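Local coordinates for protein prophenoloxidase b (Marsupenaeus japonicus, PDB 3WKY) that serves as the precursor of a crustacean type 3 copper phenoloxidase, which when activated probably hydroxylates monophenols and oxidises o-diphenols, at residues P182-R185 with V186-W189; E220-Y223 with Y224-N228; S367-A371 with K372-T376; E432-W435 with I436-Y439; D628-P631 with M632-L636. All coordinates share one frame; numbering follows the deposited sequence.

Overall arrangement
All five contacts are short-range: each joins residues close in sequence, within eight to ten residues, along a helix or round a turn. Contact 2, two to three turns of helix 218-239 at the copper pair, is fully buried and pairs regular helix bonds with metal binding. Contact 5, a buried stack in a loop of the Ig-like domain, touches it, so the Ig-like and copper-containing domains meet where Met-632 N reaches Glu-220 OE2. Contact 1 opens a helix of the copper-containing domain and is partly buried. Contact 3, in the same domain, gathers polar groups round a carboxylate at a subunit boundary. Contact 4, centred about 54 Å from the centre of contact 3, lies on the surface and relies on an indole face.

Contact 1. Residues P182-R185 with V186-W189; sequences PEHR and VSYW
The start of the short helix 187-190, in the copper-containing domain, is set up by a helical turn in which the carbonyls of Glu-183 and His-184 receive the first amides that follow. Val-186 occupies the N-cap position. Its N makes a weak hydrogen bond of 3.4 Å to Glu-183 O, whereas Ser-187 N reaches His-184 O at 3.0 Å with a nearly straight N-H (162°), the donor standing well above the carbonyl plane. Both bonds span three residues, as in a 3-10 turn.

The imidazole of His-184 swings with CG opposite the backbone N (chi1 -169°), which lays the ring beside Ser-187. In one of the two conformers of the serine OG lies 3.3 Å above one face, toward the rim, so this contact is tentative. ND1 is hydrogen-bonded to Ser-178 OG and NE2 to Thr-175 OG1. With an alanine here, both of these hydroxyls would probably be left without their imidazole mate, and the loop before the helix would be tied down less firmly.

Beyond the turn, helix 218-239 and the loop after it take up the remaining polar ends: Glu-183 forms a salt bridge with Arg-237, Tyr-188 OH bonds Glu-236, and Arg-185 bonds Leu-240 O. Tyr-188 also turns back toward the cap, where Arg-185 O lies in the plane of its ring at the edge, 3.3 Å from CE1.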
loop_
_atom_site.group_PDB
_atom_site.type_symbol
_atom_site.label_atom_id
_atom_site.label_comp_id
_atom_site.label_asym_id
_atom_site.label_seq_id
_atom_site.Cartn_x
_atom_site.Cartn_y
_atom_site.Cartn_z
ATOM N N PRO A 182 19.017 14.503 12.427
ATOM C CA PRO A 182 18.853 14.805 13.857
ATOM C C PRO A 182 19.512 13.749 14.759
ATOM O O PRO A 182 20.081 14.116 15.788
ATOM C CB PRO A 182 17.335 14.791 14.038
ATOM C CG PRO A 182 16.806 15.270 12.715
ATOM C CD PRO A 182 17.764 14.699 11.671
ATOM N N GLU A 183 19.464 12.475 14.380
ATOM C CA GLU A 183 20.057 11.440 15.241
ATOM C C GLU A 183 21.558 11.602 15.427
ATOM O O GLU A 183 22.120 11.131 16.415
ATOM C CB GLU A 183 19.751 10.040 14.716
ATOM C CG GLU A 183 18.288 9.672 14.824
ATOM C CD GLU A 183 17.796 9.615 16.263
ATOM O OE1 GLU A 183 18.619 9.429 17.199
ATOM O OE2 GLU A 183 16.570 9.744 16.450
ATOM N N HIS A 184 22.215 12.261 14.474
ATOM C CA HIS A 184 23.652 12.490 14.591
ATOM C C HIS A 184 23.988 13.491 15.703
ATOM O O HIS A 184 25.123 13.498 16.185
ATOM C CB HIS A 184 24.263 12.926 13.254
ATOM C CG HIS A 184 25.758 12.932 13.255
ATOM N ND1 HIS A 184 26.495 14.092 13.361
ATOM C CD2 HIS A 184 26.655 11.918 13.189
ATOM C CE1 HIS A 184 27.784 13.793 13.347
ATOM N NE2 HIS A 184 27.908 12.482 13.246
ATOM N N ARG A 185 23.013 14.308 16.116
ATOM C CA ARG A 185 23.225 15.290 17.189
ATOM C C ARG A 185 23.627 14.623 18.504
ATOM O O ARG A 185 24.244 15.260 19.365
ATOM C CB ARG A 185 21.991 16.197 17.424
ATOM C CG ARG A 185 21.661 17.200 16.281
ATOM C CD ARG A 185 21.167 18.584 16.807
ATOM N NE ARG A 185 19.886 18.575 17.540
ATOM C CZ ARG A 185 18.678 18.503 16.976
ATOM N NH1 ARG A 185 18.531 18.394 15.647
ATOM N NH2 ARG A 185 17.599 18.519 17.742
ATOM N N VAL A 186 23.277 13.350 18.668
ATOM C CA VAL A 186 23.584 12.647 19.916
ATOM C C VAL A 186 24.609 11.522 19.684
ATOM O O VAL A 186 24.856 10.678 20.548
ATOM C CB VAL A 186 22.264 12.253 20.697
ATOM C CG1 VAL A 186 21.378 11.329 19.899
ATOM C CG2 VAL A 186 22.532 11.706 22.106
ATOM N N SER A 187 25.255 11.549 18.521
ATOM C CA SER A 187 26.263 10.542 18.213
ATOM C C SER A 187 27.475 10.619 19.153
ATOM O O SER A 187 28.089 9.598 19.442
ATOM C CB SER A 187 26.702 10.602 16.742
ATOM O OG SER A 187 27.496 11.741 16.477
ATOM N N TYR A 188 27.812 11.814 19.647
ATOM C CA TYR A 188 28.943 11.918 20.585
ATOM C C TYR A 188 28.733 11.031 21.818
ATOM O O TYR A 188 29.689 10.498 22.391
ATOM C CB TYR A 188 29.189 13.372 21.031
ATOM C CG TYR A 188 28.096 13.887 21.921
ATOM C CD1 TYR A 188 26.965 14.469 21.378
ATOM C CD2 TYR A 188 28.181 13.774 23.311
ATOM C CE1 TYR A 188 25.956 14.919 22.175
ATOM C CE2 TYR A 188 27.170 14.233 24.118
ATOM C CZ TYR A 188 26.062 14.806 23.540
ATOM O OH TYR A 188 25.038 15.263 24.323
ATOM N N TRP A 189 27.475 10.875 22.219
ATOM C CA TRP A 189 27.134 10.135 23.427
ATOM C C TRP A 189 27.038 8.648 23.105
ATOM O O TRP A 189 27.646 7.823 23.792
ATOM C CB TRP A 189 25.820 10.683 23.990
ATOM C CG TRP A 189 25.501 10.401 25.453
ATOM C CD1 TRP A 189 25.843 11.175 26.536
ATOM C CD2 TRP A 189 24.717 9.312 25.973
ATOM N NE1 TRP A 189 25.330 10.622 27.696
ATOM C CE2 TRP A 189 24.642 9.476 27.379
ATOM C CE3 TRP A 189 24.070 8.212 25.386
ATOM C CZ2 TRP A 189 23.954 8.576 28.207
ATOM C CZ3 TRP A 189 23.394 7.319 26.203
ATOM C CH2 TRP A 189 23.326 7.516 27.597
#

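Contact 2. Residues E220-Y223 with Y224-N228; sequences ELFY and YMHHN. With CUO (Cu2-o2 cluster), chain J.
The imidazole of His-226 and the phenyl ring of Phe-222 cross obliquely, their planes 52° apart and Phe-222 CD1 only 3.4 Å from His-226 CE1. Met-225 CE rests over one face of the imidazole, off-centre. At its edge, and almost exactly in its plane, lies Phe-222 O, which takes a 2.8 Å bond from His-226 ND1. His-226 CG lies opposite the carbonyl carbon (chi1 -67°), which brings ND1 back to that oxygen one turn earlier. The edge of the Phe-222 ring is turned to O1 of the copper-oxygen cluster. Tyr-224 carries Asn-228 ND2 over the centre of one face, 3.3 Å above the plane, while Tyr-223 CE2 comes to its edge. Tyr-223 lays its own face on Tyr-224 CA, and its OH lies over one face of the His-227 ring, the two side chains running side by side.

All this is one stretch of helix 218-239, part of the four-helix core that holds the copper pair in type 3 copper proteins. His-226 NE2 binds a copper ion at 2.2 Å, and His-199 and His-203 from helix 193-205 complete that ion's histidine ligands. Phe-222 O thus acts as a second-shell group: His-226 N, at 3.3 Å, and ND1 grip it from opposite faces of the carbonyl plane, and the ND1 bond fixes the rotation of the ligand ring. Asn-228 ND2 reaches Tyr-224 O at 2.9 Å, across the carbonyl plane from Asn-228 N. His-227 ND1 turns instead to Asp-401 of helix 391-409.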
loop_
_atom_site.group_PDB
_atom_site.type_symbol
_atom_site.label_atom_id
_atom_site.label_comp_id
_atom_site.label_asym_id
_atom_site.label_seq_id
_atom_site.Cartn_x
_atom_site.Cartn_y
_atom_site.Cartn_z
ATOM N N GLU A 220 17.056 -9.273 36.623
ATOM C CA GLU A 220 16.628 -7.974 37.088
ATOM C C GLU A 220 17.695 -6.912 36.811
ATOM O O GLU A 220 17.376 -5.762 36.471
ATOM C CB GLU A 220 16.284 -8.031 38.588
ATOM C CG GLU A 220 15.880 -6.691 39.150
ATOM C CD GLU A 220 15.509 -6.794 40.608
ATOM O OE1 GLU A 220 15.697 -7.902 41.170
ATOM O OE2 GLU A 220 15.014 -5.791 41.178
ATOM N N LEU A 221 18.965 -7.287 36.952
ATOM C CA LEU A 221 20.049 -6.351 36.679
ATOM C C LEU A 221 20.104 -6.009 35.193
ATOM O O LEU A 221 20.433 -4.880 34.831
ATOM C CB LEU A 221 21.393 -6.930 37.130
ATOM C CG LEU A 221 22.554 -5.944 37.281
ATOM C CD1 LEU A 221 22.367 -5.016 38.494
ATOM C CD2 LEU A 221 23.880 -6.700 37.395
ATOM N N PHE A 222 19.808 -6.996 34.343
ATOM C CA PHE A 222 19.681 -6.741 32.902
ATOM C C PHE A 222 18.656 -5.627 32.670
ATOM O O PHE A 222 18.956 -4.616 32.024
ATOM C CB PHE A 222 19.292 -8.013 32.165
ATOM C CG PHE A 222 18.960 -7.789 30.716
ATOM C CD1 PHE A 222 19.959 -7.493 29.810
ATOM C CD2 PHE A 222 17.644 -7.854 30.275
ATOM C CE1 PHE A 222 19.660 -7.269 28.465
ATOM C CE2 PHE A 222 17.334 -7.643 28.919
ATOM C CZ PHE A 222 18.339 -7.350 28.028
ATOM N N TYR A 223 17.460 -5.795 33.226
ATOM C CA TYR A 223 16.456 -4.737 33.196
ATOM C C TYR A 223 17.000 -3.411 33.713
ATOM O O TYR A 223 16.862 -2.383 33.052
ATOM C CB TYR A 223 15.229 -5.134 34.027
ATOM C CG TYR A 223 14.527 -3.954 34.644
ATOM C CD1 TYR A 223 13.816 -3.049 33.856
ATOM C CD2 TYR A 223 14.560 -3.741 36.026
ATOM C CE1 TYR A 223 13.161 -1.948 34.430
ATOM C CE2 TYR A 223 13.912 -2.654 36.597
ATOM C CZ TYR A 223 13.212 -1.766 35.800
ATOM O OH TYR A 223 12.562 -0.690 36.371
ATOM N N TYR A 224 17.609 -3.432 34.899
ATOM C CA TYR A 224 17.922 -2.201 35.606
ATOM C C TYR A 224 19.006 -1.388 34.920
ATOM O O TYR A 224 18.878 -0.176 34.786
ATOM C CB TYR A 224 18.341 -2.512 37.045
ATOM C CG TYR A 224 18.450 -1.281 37.916
ATOM C CD1 TYR A 224 17.351 -0.447 38.112
ATOM C CD2 TYR A 224 19.644 -0.964 38.559
ATOM C CE1 TYR A 224 17.436 0.684 38.943
ATOM C CE2 TYR A 224 19.740 0.171 39.386
ATOM C CZ TYR A 224 18.636 0.980 39.570
ATOM O OH TYR A 224 18.730 2.096 40.385
ATOM N N MET A 225 20.080 -2.043 34.486
ATOM C CA MET A 225 21.143 -1.297 33.844
ATOM C C MET A 225 20.604 -0.689 32.549
ATOM O O MET A 225 20.843 0.484 32.256
ATOM C CB MET A 225 22.372 -2.178 33.577
ATOM C CG MET A 225 23.527 -1.415 32.894
ATOM S SD MET A 225 23.295 -1.165 31.094
ATOM C CE MET A 225 24.259 -2.515 30.439
ATOM N N HIS A 226 19.895 -1.489 31.757
ATOM C CA HIS A 226 19.396 -0.975 30.486
ATOM C C HIS A 226 18.330 0.091 30.635
ATOM O O HIS A 226 18.243 1.005 29.811
ATOM C CB HIS A 226 18.959 -2.116 29.560
ATOM C CG HIS A 226 20.103 -2.955 29.119
ATOM N ND1 HIS A 226 20.574 -4.021 29.855
ATOM C CD2 HIS A 226 20.916 -2.845 28.042
ATOM C CE1 HIS A 226 21.614 -4.552 29.236
ATOM N NE2 HIS A 226 21.845 -3.847 28.145
ATOM N N HIS A 227 17.533 -0.012 31.694
ATOM C CA HIS A 227 16.559 1.023 32.001
ATOM C C HIS A 227 17.271 2.344 32.230
ATOM O O HIS A 227 16.859 3.388 31.737
ATOM C CB HIS A 227 15.756 0.689 33.257
ATOM C CG HIS A 227 14.962 1.853 33.752
ATOM N ND1 HIS A 227 13.853 2.323 33.080
ATOM C CD2 HIS A 227 15.161 2.693 34.794
ATOM C CE1 HIS A 227 13.382 3.387 33.710
ATOM N NE2 HIS A 227 14.154 3.633 34.752
ATOM N N ASN A 228 18.349 2.294 32.998
ATOM C CA ASN A 228 19.119 3.489 33.293
ATOM C C ASN A 228 19.836 4.029 32.062
ATOM O O ASN A 228 19.924 5.242 31.862
ATOM C CB ASN A 228 20.102 3.188 34.433
ATOM C CG ASN A 228 19.463 3.352 35.780
ATOM O OD1 ASN A 228 19.478 4.447 36.333
ATOM N ND2 ASN A 228 18.868 2.271 36.313
HETATM CU CU1 CUO J . 23.132 -4.568 26.537
HETATM CU CU2 CUO J . 20.704 -5.346 23.993
HETATM O O1 CUO J . 22.005 -5.785 25.424
HETATM O O2 CUO J . 22.796 -4.826 24.325
#

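Contact 3. Residues S367-A371 with K372-T376; sequences SHDPA and KKHST
His-368 comes first, its ring edge meeting Thr-376, the two side chains coming from opposite directions: NE2 donates to OG1 at 3.0 Å, with the hydroxyl oxygen tilted out of the ring plane. Asp-369 is the hub. Its carbonyl closes a type I beta turn by accepting Lys-372 N, and its carboxylate, swung opposite the backbone N (chi1 -179°), faces the chain as it returns. Lys-373 N reaches OD1 at 2.9 Å and His-374 N reaches OD2 at 3.1 Å, both from the syn side, while Thr-376 OG1 donates to the anti lone pair of OD2 at 3.0 Å. A water bridges OD2 to Thr-376 N. Ala-371 then sets CB against Lys-373 CG at 4.1 Å.

This loop between helices 356-365 and 391-409 meets another copy of the protein, whose Asp-276 bonds Lys-373 and His-374. Within the loop, three protein donors and a water hold one buried carboxylate, consistent with a charged aspartate, and a relay from His-368 through Thr-376 to Asp-369 sets the hydroxyl's direction.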
loop_
_atom_site.group_PDB
_atom_site.type_symbol
_atom_site.label_atom_id
_atom_site.label_comp_id
_atom_site.label_asym_id
_atom_site.label_seq_id
_atom_site.Cartn_x
_atom_site.Cartn_y
_atom_site.Cartn_z
ATOM N N SER A 367 20.137 -7.046 9.057
ATOM C CA SER A 367 19.025 -6.571 8.225
ATOM C C SER A 367 19.415 -6.008 6.849
ATOM O O SER A 367 18.560 -5.855 5.969
ATOM C CB SER A 367 18.147 -5.578 9.003
ATOM O OG SER A 367 18.874 -4.421 9.380
ATOM N N HIS A 368 20.699 -5.717 6.655
ATOM C CA HIS A 368 21.203 -5.284 5.349
ATOM C C HIS A 368 21.319 -6.454 4.384
ATOM O O HIS A 368 21.438 -6.241 3.175
ATOM C CB HIS A 368 22.596 -4.674 5.515
ATOM C CG HIS A 368 23.595 -5.647 6.050
ATOM N ND1 HIS A 368 23.601 -6.054 7.369
ATOM C CD2 HIS A 368 24.580 -6.347 5.435
ATOM C CE1 HIS A 368 24.561 -6.946 7.548
ATOM N NE2 HIS A 368 25.170 -7.140 6.391
ATOM N N ASP A 369 21.326 -7.678 4.915
ATOM C CA ASP A 369 21.480 -8.902 4.091
ATOM C C ASP A 369 20.934 -10.114 4.871
ATOM O O ASP A 369 21.688 -11.015 5.250
ATOM C CB ASP A 369 22.969 -9.067 3.731
ATOM C CG ASP A 369 23.255 -10.286 2.854
ATOM O OD1 ASP A 369 22.347 -10.787 2.159
ATOM O OD2 ASP A 369 24.413 -10.743 2.872
ATOM N N PRO A 370 19.613 -10.123 5.144
ATOM C CA PRO A 370 19.042 -11.094 6.088
ATOM C C PRO A 370 18.970 -12.528 5.580
ATOM O O PRO A 370 18.818 -13.439 6.401
ATOM C CB PRO A 370 17.623 -10.553 6.337
ATOM C CG PRO A 370 17.283 -9.833 5.059
ATOM C CD PRO A 370 18.596 -9.176 4.648
ATOM N N ALA A 371 19.066 -12.731 4.268
ATOM C CA ALA A 371 19.064 -14.087 3.710
ATOM C C ALA A 371 20.481 -14.533 3.338
ATOM O O ALA A 371 20.674 -15.596 2.713
ATOM C CB ALA A 371 18.149 -14.164 2.506
ATOM N N LYS A 372 21.463 -13.714 3.716
ATOM C CA LYS A 372 22.873 -14.036 3.514
ATOM C C LYS A 372 23.189 -14.391 2.061
ATOM O O LYS A 372 23.789 -15.424 1.779
ATOM C CB LYS A 372 23.281 -15.162 4.467
ATOM C CG LYS A 372 23.000 -14.771 5.916
ATOM C CD LYS A 372 23.613 -15.734 6.898
ATOM C CE LYS A 372 23.666 -15.092 8.276
ATOM N NZ LYS A 372 24.641 -13.970 8.302
ATOM N N LYS A 373 22.779 -13.509 1.153
ATOM C CA LYS A 373 22.981 -13.682 -0.278
ATOM C C LYS A 373 24.280 -13.032 -0.726
ATOM O O LYS A 373 24.814 -13.350 -1.785
ATOM C CB LYS A 373 21.819 -13.017 -1.031
ATOM C CG LYS A 373 20.467 -13.687 -0.795
ATOM C CD LYS A 373 19.286 -12.787 -1.205
ATOM C CE LYS A 373 19.401 -12.280 -2.615
ATOM N NZ LYS A 373 18.196 -11.464 -2.992
ATOM N N HIS A 374 24.787 -12.111 0.081
ATOM C CA HIS A 374 25.795 -11.186 -0.414
ATOM C C HIS A 374 27.165 -11.300 0.254
ATOM O O HIS A 374 28.019 -10.431 0.062
ATOM C CB HIS A 374 25.261 -9.751 -0.306
ATOM C CG HIS A 374 24.043 -9.503 -1.147
ATOM N ND1 HIS A 374 24.077 -9.510 -2.527
ATOM C CD2 HIS A 374 22.757 -9.238 -0.802
ATOM C CE1 HIS A 374 22.865 -9.260 -2.995
ATOM N NE2 HIS A 374 22.047 -9.095 -1.972
ATOM N N SER A 375 27.360 -12.367 1.022
ATOM C CA SER A 375 28.642 -12.640 1.671
ATOM C C SER A 375 29.123 -11.460 2.497
ATOM O O SER A 375 30.237 -10.975 2.316
ATOM C CB SER A 375 29.703 -13.002 0.631
ATOM O OG SER A 375 29.288 -14.122 -0.113
ATOM N N THR A 376 28.279 -10.996 3.407
ATOM C CA THR A 376 28.615 -9.791 4.159
ATOM C C THR A 376 28.868 -10.037 5.624
ATOM O O THR A 376 28.535 -11.096 6.155
ATOM C CB THR A 376 27.477 -8.775 4.108
ATOM O OG1 THR A 376 26.305 -9.372 4.679
ATOM C CG2 THR A 376 27.199 -8.354 2.681
HETATM O O HOH W 1 26.037 -12.762 3.883
#

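Contact 4. Residues E432-W435 with I436-Y439; sequences EEHW and IDDY
Trp-435 and Ile-436 lie side by side and point the same way, so that the isoleucine's CG2 rests over the six-membered ring of the indole. This CH-pi contact is close to perpendicular: CG2 stands 3.6 Å from the centroid, 9° off the normal. Having CG between backbone N and carbonyl carbon (chi1 61°) folds the indole over the chain. Tyr-439 approaches differently, bringing its ring edge to Trp-435 NE1, with CE2 4.2 Å away. NE1 itself donates to Glu-432 OE1 at 3.0 Å. A water accepts from Trp-435 N and donates to Tyr-439 O at 2.7 Å, linking the backbone on the two sides of the type II beta turn, Ile-436 to Tyr-439. With a serine in place of Trp-435, Ile-436 CG2 would probably lose the ring face it rests on, and Glu-432 OE1 one of its donors.

The loop joins strand 424-432 to strand 445-456 of the Ig-like domain; from the latter, His-447 also bonds Glu-432 and Phe-449 meets the indole.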
loop_
_atom_site.group_PDB
_atom_site.type_symbol
_atom_site.label_atom_id
_atom_site.label_comp_id
_atom_site.label_asym_id
_atom_site.label_seq_id
_atom_site.Cartn_x
_atom_site.Cartn_y
_atom_site.Cartn_z
ATOM N N GLU A 432 28.507 22.353 43.115
ATOM C CA GLU A 432 29.579 22.056 42.192
ATOM C C GLU A 432 30.892 22.494 42.817
ATOM O O GLU A 432 30.975 23.559 43.431
ATOM C CB GLU A 432 29.353 22.802 40.883
ATOM C CG GLU A 432 30.285 22.387 39.771
ATOM C CD GLU A 432 29.822 22.888 38.423
ATOM O OE1 GLU A 432 29.869 24.118 38.193
ATOM O OE2 GLU A 432 29.419 22.037 37.594
ATOM N N GLU A 433 31.910 21.658 42.667
ATOM C CA GLU A 433 33.232 21.949 43.209
ATOM C C GLU A 433 33.953 22.981 42.343
ATOM O O GLU A 433 33.538 23.260 41.216
ATOM C CB GLU A 433 34.064 20.665 43.295
ATOM C CG GLU A 433 34.676 20.388 44.672
ATOM C CD GLU A 433 33.636 20.115 45.750
ATOM O OE1 GLU A 433 33.415 18.933 46.094
ATOM O OE2 GLU A 433 33.039 21.082 46.265
ATOM N N HIS A 434 35.029 23.555 42.875
ATOM C CA HIS A 434 35.850 24.498 42.118
ATOM C C HIS A 434 36.438 23.823 40.889
ATOM O O HIS A 434 36.995 22.731 40.985
ATOM C CB HIS A 434 36.994 25.040 42.984
ATOM C CG HIS A 434 38.049 25.765 42.203
ATOM N ND1 HIS A 434 39.152 25.130 41.673
ATOM C CD2 HIS A 434 38.163 27.068 41.856
ATOM C CE1 HIS A 434 39.899 26.009 41.032
ATOM N NE2 HIS A 434 39.324 27.195 41.131
ATOM N N TRP A 435 36.317 24.468 39.734
ATOM C CA TRP A 435 36.875 23.906 38.511
ATOM C C TRP A 435 37.531 24.953 37.616
ATOM O O TRP A 435 38.316 24.616 36.728
ATOM C CB TRP A 435 35.823 23.095 37.735
ATOM C CG TRP A 435 34.623 23.883 37.289
ATOM C CD1 TRP A 435 33.453 24.057 37.971
ATOM C CD2 TRP A 435 34.469 24.573 36.044
ATOM N NE1 TRP A 435 32.584 24.821 37.228
ATOM C CE2 TRP A 435 33.186 25.152 36.042
ATOM C CE3 TRP A 435 35.295 24.757 34.928
ATOM C CZ2 TRP A 435 32.711 25.910 34.973
ATOM C CZ3 TRP A 435 34.825 25.512 33.873
ATOM C CH2 TRP A 435 33.545 26.078 33.900
ATOM N N ILE A 436 37.210 26.221 37.841
ATOM C CA ILE A 436 37.871 27.292 37.104
ATOM C C ILE A 436 38.083 28.515 38.002
ATOM O O ILE A 436 37.178 28.922 38.735
ATOM C CB ILE A 436 37.118 27.662 35.796
ATOM C CG1 ILE A 436 37.980 28.579 34.926
ATOM C CG2 ILE A 436 35.751 28.287 36.091
ATOM C CD1 ILE A 436 37.320 29.002 33.622
ATOM N N ASP A 437 39.291 29.071 37.969
ATOM C CA ASP A 437 39.614 30.222 38.806
ATOM C C ASP A 437 38.646 31.376 38.562
ATOM O O ASP A 437 38.209 31.575 37.427
ATOM C CB ASP A 437 41.053 30.683 38.548
ATOM C CG ASP A 437 42.081 29.788 39.214
ATOM O OD1 ASP A 437 41.763 29.210 40.274
ATOM O OD2 ASP A 437 43.206 29.667 38.679
ATOM N N ASP A 438 38.286 32.066 39.650
ATOM C CA ASP A 438 37.437 33.262 39.611
ATOM C C ASP A 438 35.965 32.984 39.317
ATOM O O ASP A 438 35.199 33.888 38.971
ATOM C CB ASP A 438 37.994 34.302 38.637
ATOM C CG ASP A 438 39.334 34.845 39.076
ATOM O OD1 ASP A 438 39.478 35.153 40.279
ATOM O OD2 ASP A 438 40.243 34.952 38.225
ATOM N N TYR A 439 35.556 31.731 39.470
ATOM C CA TYR A 439 34.142 31.405 39.338
ATOM C C TYR A 439 33.759 30.457 40.452
ATOM O O TYR A 439 34.444 29.460 40.689
ATOM C CB TYR A 439 33.819 30.779 37.975
ATOM C CG TYR A 439 32.373 30.335 37.837
ATOM C CD1 TYR A 439 31.350 31.265 37.714
ATOM C CD2 TYR A 439 32.037 28.985 37.823
ATOM C CE1 TYR A 439 30.024 30.866 37.592
ATOM C CE2 TYR A 439 30.718 28.576 37.703
ATOM C CZ TYR A 439 29.719 29.518 37.586
ATOM O OH TYR A 439 28.412 29.115 37.458
HETATM O O HOH W 2 34.701 27.087 39.508
#

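Contact 5. Residues D628-P631 with M632-L636; sequences DPWP and MGYPL
A face-to-face aromatic stack, Trp-630 on Tyr-634, clasps a type II beta turn in the loop of the Ig-like domain between strand 588-598 and helix 645-650. With CG opposite its backbone N (chi1 157°), Tyr-634 brings the phenol over the indole. The five-membered ring of the indole and the phenol have centroids 4.2 Å apart and planes 15° from parallel, with Trp-630 CE3 as near as 3.5 Å to Tyr-634 CE2. Trp-630 CB adds a CH-pi contact over the same phenol face. The opposite face receives CB of Pro-635, whose preceding peptide bond is cis.

Within the turn, Tyr-634 N donates to Pro-631 O at 3.0 Å. Gly-633 takes the third position with a positive phi of 90°, where a CB would press on the preceding carbonyl. An Asx turn precedes the beta turn, Asp-628 OD1 accepting Trp-630 N at 3.1 Å, while Asp-628 OD2 forms a salt bridge with Arg-504 of strand 501-509.

The loop also binds helix 218-239, through Met-632 N to Glu-220, and Leu-684 of a neighbouring subunit packs on Trp-630. Tyr-634 OH is bonded to Gln-418 O, consistent with stacking and CH-pi contacts positioning the ring while this polar bond satisfies its hydroxyl.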
loop_
_atom_site.group_PDB
_atom_site.type_symbol
_atom_site.label_atom_id
_atom_site.label_comp_id
_atom_site.label_asym_id
_atom_site.label_seq_id
_atom_site.Cartn_x
_atom_site.Cartn_y
_atom_site.Cartn_z
ATOM N N ASP A 628 20.610 -5.524 49.242
ATOM C CA ASP A 628 19.322 -4.883 49.453
ATOM C C ASP A 628 18.179 -5.780 48.962
ATOM O O ASP A 628 18.177 -6.204 47.806
ATOM C CB ASP A 628 19.382 -3.580 48.652
ATOM C CG ASP A 628 18.148 -2.738 48.779
ATOM O OD1 ASP A 628 17.303 -3.031 49.645
ATOM O OD2 ASP A 628 18.043 -1.762 47.996
ATOM N N PRO A 629 17.199 -6.084 49.832
ATOM C CA PRO A 629 16.096 -6.930 49.361
ATOM C C PRO A 629 15.079 -6.180 48.483
ATOM O O PRO A 629 14.307 -6.846 47.789
ATOM C CB PRO A 629 15.428 -7.385 50.659
ATOM C CG PRO A 629 15.697 -6.265 51.617
ATOM C CD PRO A 629 17.064 -5.742 51.263
ATOM N N TRP A 630 15.084 -4.849 48.499
ATOM C CA TRP A 630 14.108 -4.077 47.723
ATOM C C TRP A 630 14.399 -4.209 46.230
ATOM O O TRP A 630 15.549 -4.425 45.837
ATOM C CB TRP A 630 14.111 -2.607 48.155
ATOM C CG TRP A 630 13.596 -2.442 49.570
ATOM C CD1 TRP A 630 14.338 -2.172 50.681
ATOM C CD2 TRP A 630 12.232 -2.561 50.011
ATOM N NE1 TRP A 630 13.520 -2.110 51.794
ATOM C CE2 TRP A 630 12.224 -2.345 51.411
ATOM C CE3 TRP A 630 11.018 -2.824 49.362
ATOM C CZ2 TRP A 630 11.049 -2.396 52.172
ATOM C CZ3 TRP A 630 9.849 -2.866 50.115
ATOM C CH2 TRP A 630 9.875 -2.650 51.514
ATOM N N PRO A 631 13.360 -4.102 45.386
ATOM C CA PRO A 631 13.648 -4.209 43.945
ATOM C C PRO A 631 14.603 -3.100 43.501
ATOM O O PRO A 631 14.596 -2.015 44.093
ATOM C CB PRO A 631 12.271 -3.995 43.305
ATOM C CG PRO A 631 11.302 -4.516 44.323
ATOM C CD PRO A 631 11.910 -4.059 45.664
ATOM N N MET A 632 15.436 -3.360 42.496
ATOM C CA MET A 632 16.342 -2.322 42.005
ATOM C C MET A 632 15.545 -1.130 41.473
ATOM O O MET A 632 14.608 -1.302 40.673
ATOM C CB MET A 632 17.243 -2.884 40.906
ATOM C CG MET A 632 18.125 -4.039 41.404
ATOM S SD MET A 632 19.119 -4.721 40.069
ATOM C CE MET A 632 19.322 -6.398 40.657
ATOM N N GLY A 633 15.914 0.069 41.922
ATOM C CA GLY A 633 15.217 1.280 41.535
ATOM C C GLY A 633 14.072 1.658 42.466
ATOM O O GLY A 633 13.391 2.653 42.227
ATOM N N TYR A 634 13.864 0.868 43.516
ATOM C CA TYR A 634 12.831 1.140 44.515
ATOM C C TYR A 634 13.038 2.536 45.080
ATOM O O TYR A 634 14.178 2.958 45.289
ATOM C CB TYR A 634 12.908 0.084 45.624
ATOM C CG TYR A 634 12.325 0.479 46.977
ATOM C CD1 TYR A 634 13.110 1.096 47.937
ATOM C CD2 TYR A 634 11.007 0.171 47.306
ATOM C CE1 TYR A 634 12.591 1.430 49.183
ATOM C CE2 TYR A 634 10.477 0.512 48.561
ATOM C CZ TYR A 634 11.280 1.132 49.485
ATOM O OH TYR A 634 10.764 1.473 50.736
ATOM N N PRO A 635 11.941 3.274 45.308
ATOM C CA PRO A 635 10.546 2.864 45.120
ATOM C C PRO A 635 9.956 3.357 43.792
ATOM O O PRO A 635 8.744 3.266 43.596
ATOM C CB PRO A 635 9.845 3.600 46.261
ATOM C CG PRO A 635 10.600 4.894 46.359
ATOM C CD PRO A 635 12.033 4.601 45.950
ATOM N N LEU A 636 10.804 3.850 42.895
ATOM C CA LEU A 636 10.333 4.588 41.728
ATOM C C LEU A 636 10.215 3.729 40.458
ATOM O O LEU A 636 10.481 4.208 39.356
ATOM C CB LEU A 636 11.243 5.789 41.470
ATOM C CG LEU A 636 11.309 6.762 42.661
ATOM C CD1 LEU A 636 12.273 7.895 42.353
ATOM C CD2 LEU A 636 9.921 7.299 42.977
#